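Local coordinates for protein bacterial leucyl aminopeptidase (Legionella pneumophila, PDB 6ESL) that probably removes amino-terminal residues, leucine among them, from peptides as a secreted two-zinc aminopeptidase of family M28, at residues Asn44-Lys48 with Gly104-Leu108. Sequence-based numbering, arbitrary orientation.
Sequences NKEFK and GVSKL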
loop_
_atom_site.group_PDB
_atom_site.type_symbol
_atom_site.label_atom_id
_atom_site.label_comp_id
_atom_site.label_asym_id
_atom_site.label_seq_id
_atom_site.Cartn_x
_atom_site.Cartn_y
_atom_site.Cartn_z
ATOM N N ASN B 44 -0.481 -28.101 0.460
ATOM C CA ASN B 44 -0.834 -27.470 1.693
ATOM C C ASN B 44 -2.167 -26.803 1.537
ATOM O O ASN B 44 -2.859 -27.008 0.579
ATOM C CB ASN B 44 0.279 -26.596 2.277
ATOM C CG ASN B 44 0.575 -25.367 1.464
ATOM O OD1 ASN B 44 -0.163 -25.003 0.592
ATOM N ND2 ASN B 44 1.661 -24.717 1.780
ATOM N N LYS B 45 -2.550 -26.004 2.501
ATOM C CA LYS B 45 -3.840 -25.369 2.455
ATOM C C LYS B 45 -4.059 -24.497 1.223
ATOM O O LYS B 45 -5.127 -24.472 0.690
ATOM C CB LYS B 45 -4.013 -24.543 3.718
ATOM C CG LYS B 45 -4.112 -25.324 4.998
ATOM C CD LYS B 45 -4.259 -24.431 6.212
ATOM C CE LYS B 45 -4.385 -25.216 7.516
ATOM N NZ LYS B 45 -4.507 -24.390 8.742
ATOM N N GLU B 46 -3.049 -23.771 0.792
ATOM C CA GLU B 46 -3.187 -22.906 -0.357
ATOM C C GLU B 46 -2.687 -23.349 -1.736
ATOM O O GLU B 46 -3.111 -22.829 -2.730
ATOM C CB GLU B 46 -2.464 -21.623 -0.017
ATOM C CG GLU B 46 -3.085 -20.853 1.119
ATOM C CD GLU B 46 -4.537 -20.480 0.863
ATOM O OE1 GLU B 46 -4.875 -20.110 -0.266
ATOM O OE2 GLU B 46 -5.345 -20.559 1.795
ATOM N N PHE B 47 -1.862 -24.365 -1.773
ATOM C CA PHE B 47 -1.108 -24.747 -2.994
ATOM C C PHE B 47 -0.923 -26.216 -3.125
ATOM O O PHE B 47 -0.819 -26.967 -2.106
ATOM C CB PHE B 47 0.344 -24.164 -3.070
ATOM C CG PHE B 47 0.440 -22.687 -3.054
ATOM C CD1 PHE B 47 0.200 -21.953 -4.198
ATOM C CD2 PHE B 47 0.809 -22.020 -1.899
ATOM C CE1 PHE B 47 0.268 -20.584 -4.180
ATOM C CE2 PHE B 47 0.906 -20.638 -1.851
ATOM C CZ PHE B 47 0.618 -19.901 -3.017
ATOM N N LYS B 48 -0.862 -26.646 -4.378
ATOM C CA LYS B 48 -0.274 -27.920 -4.730
ATOM C C LYS B 48 1.007 -27.635 -5.552
ATOM O O LYS B 48 1.047 -26.687 -6.300
ATOM C CB LYS B 48 -1.184 -28.763 -5.605
ATOM C CG LYS B 48 -2.466 -29.153 -4.867
ATOM C CD LYS B 48 -3.239 -30.221 -5.555
ATOM C CE LYS B 48 -4.546 -30.396 -4.776
ATOM N NZ LYS B 48 -5.338 -31.323 -5.535
ATOM N N GLY B 104 0.058 -16.398 0.795
ATOM C CA GLY B 104 -0.620 -17.404 0.027
ATOM C C GLY B 104 -1.104 -16.908 -1.348
ATOM O O GLY B 104 -0.282 -16.450 -2.211
ATOM N N VAL B 105 -2.424 -17.121 -1.563
ATOM C CA VAL B 105 -3.134 -16.983 -2.863
ATOM C C VAL B 105 -4.118 -15.814 -2.818
ATOM O O VAL B 105 -5.171 -15.902 -2.150
ATOM C CB VAL B 105 -3.984 -18.200 -3.261
ATOM C CG1 VAL B 105 -4.549 -17.966 -4.671
ATOM C CG2 VAL B 105 -3.208 -19.534 -3.195
ATOM N N SER B 106 -3.834 -14.750 -3.581
ATOM C CA SER B 106 -4.753 -13.573 -3.601
ATOM C C SER B 106 -6.087 -13.867 -4.299
ATOM O O SER B 106 -6.229 -14.671 -5.285
ATOM C CB SER B 106 -4.100 -12.265 -4.175
ATOM O OG SER B 106 -3.729 -12.469 -5.503
ATOM N N LYS B 107 -7.103 -13.239 -3.718
ATOM C CA LYS B 107 -8.500 -13.437 -4.154
ATOM C C LYS B 107 -8.818 -12.346 -5.164
ATOM O O LYS B 107 -8.552 -11.172 -4.941
ATOM C CB LYS B 107 -9.465 -13.460 -2.957
ATOM C CG LYS B 107 -9.241 -14.690 -2.068
ATOM C CD LYS B 107 -10.204 -14.673 -0.864
ATOM C CE LYS B 107 -10.041 -15.895 0.047
ATOM N NZ LYS B 107 -10.985 -15.798 1.200
ATOM N N LEU B 108 -9.392 -12.744 -6.289
ATOM C CA LEU B 108 -9.554 -11.832 -7.470
ATOM C C LEU B 108 -11.007 -11.452 -7.807
ATOM O O LEU B 108 -11.219 -10.528 -8.601
ATOM C CB LEU B 108 -8.875 -12.477 -8.716
ATOM C CG LEU B 108 -7.433 -12.975 -8.506
ATOM C CD1 LEU B 108 -6.884 -13.340 -9.877
ATOM C CD2 LEU B 108 -6.610 -11.843 -7.909
#
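V105 lays its CG2 methyl over one face of the F47 ring, a CH-pi contact with the methyl 4.2 Å from the ring centroid and 28° off its normal. The approach is off-centre: F47 CE1 is the ring atom nearest V105 CG2, at 3.8 Å. With CG1 anti to its own backbone N (chi1 -175°), V105 is left with CG2 beside that N, facing F47 and E46. A branched, compact valine suits this spot, since one methyl can serve both neighbours, while phenylalanine's flat ring offers a face to the methyl and an edge to G104.

The other contacts are van der Waals packing, several of them carbon against oxygen, with no hydrogen bond between the two segments. V105 CG2 lies 3.3 Å from the carbonyl O of E46 and 3.4 Å from its carboxylate OE1. The E46 chain, bent at chi2 (-58°), curls that oxygen back over the valine while its charge stays at the surface. G104 brings its O to the ring edge, 3.7 Å from F47 CZ. Without a side chain, glycine lets the chain pass close to E46 CG.

Within 44-48, asparagine's short amide reaches the N-H groups of the turn: N44 OD1 accepts F47 N at 3.0 Å, nearly in line with its C=O, and more weakly E46 N. The backbone bond from N44 N to F47 O closes the same loop.

The second subunit extends the patch: the hydroxyl of its Y303 is hydrogen-bonded to G104 O and S106 N, and its Y331 ring meets F47. The contact thus joins a type I beta turn braced by an Asx motif at N44, linking antiparallel strands 39-43 and 47-53 of the small N-terminal sheet, to the extended linker leading toward the zinc peptidase domain, at the subunit interface.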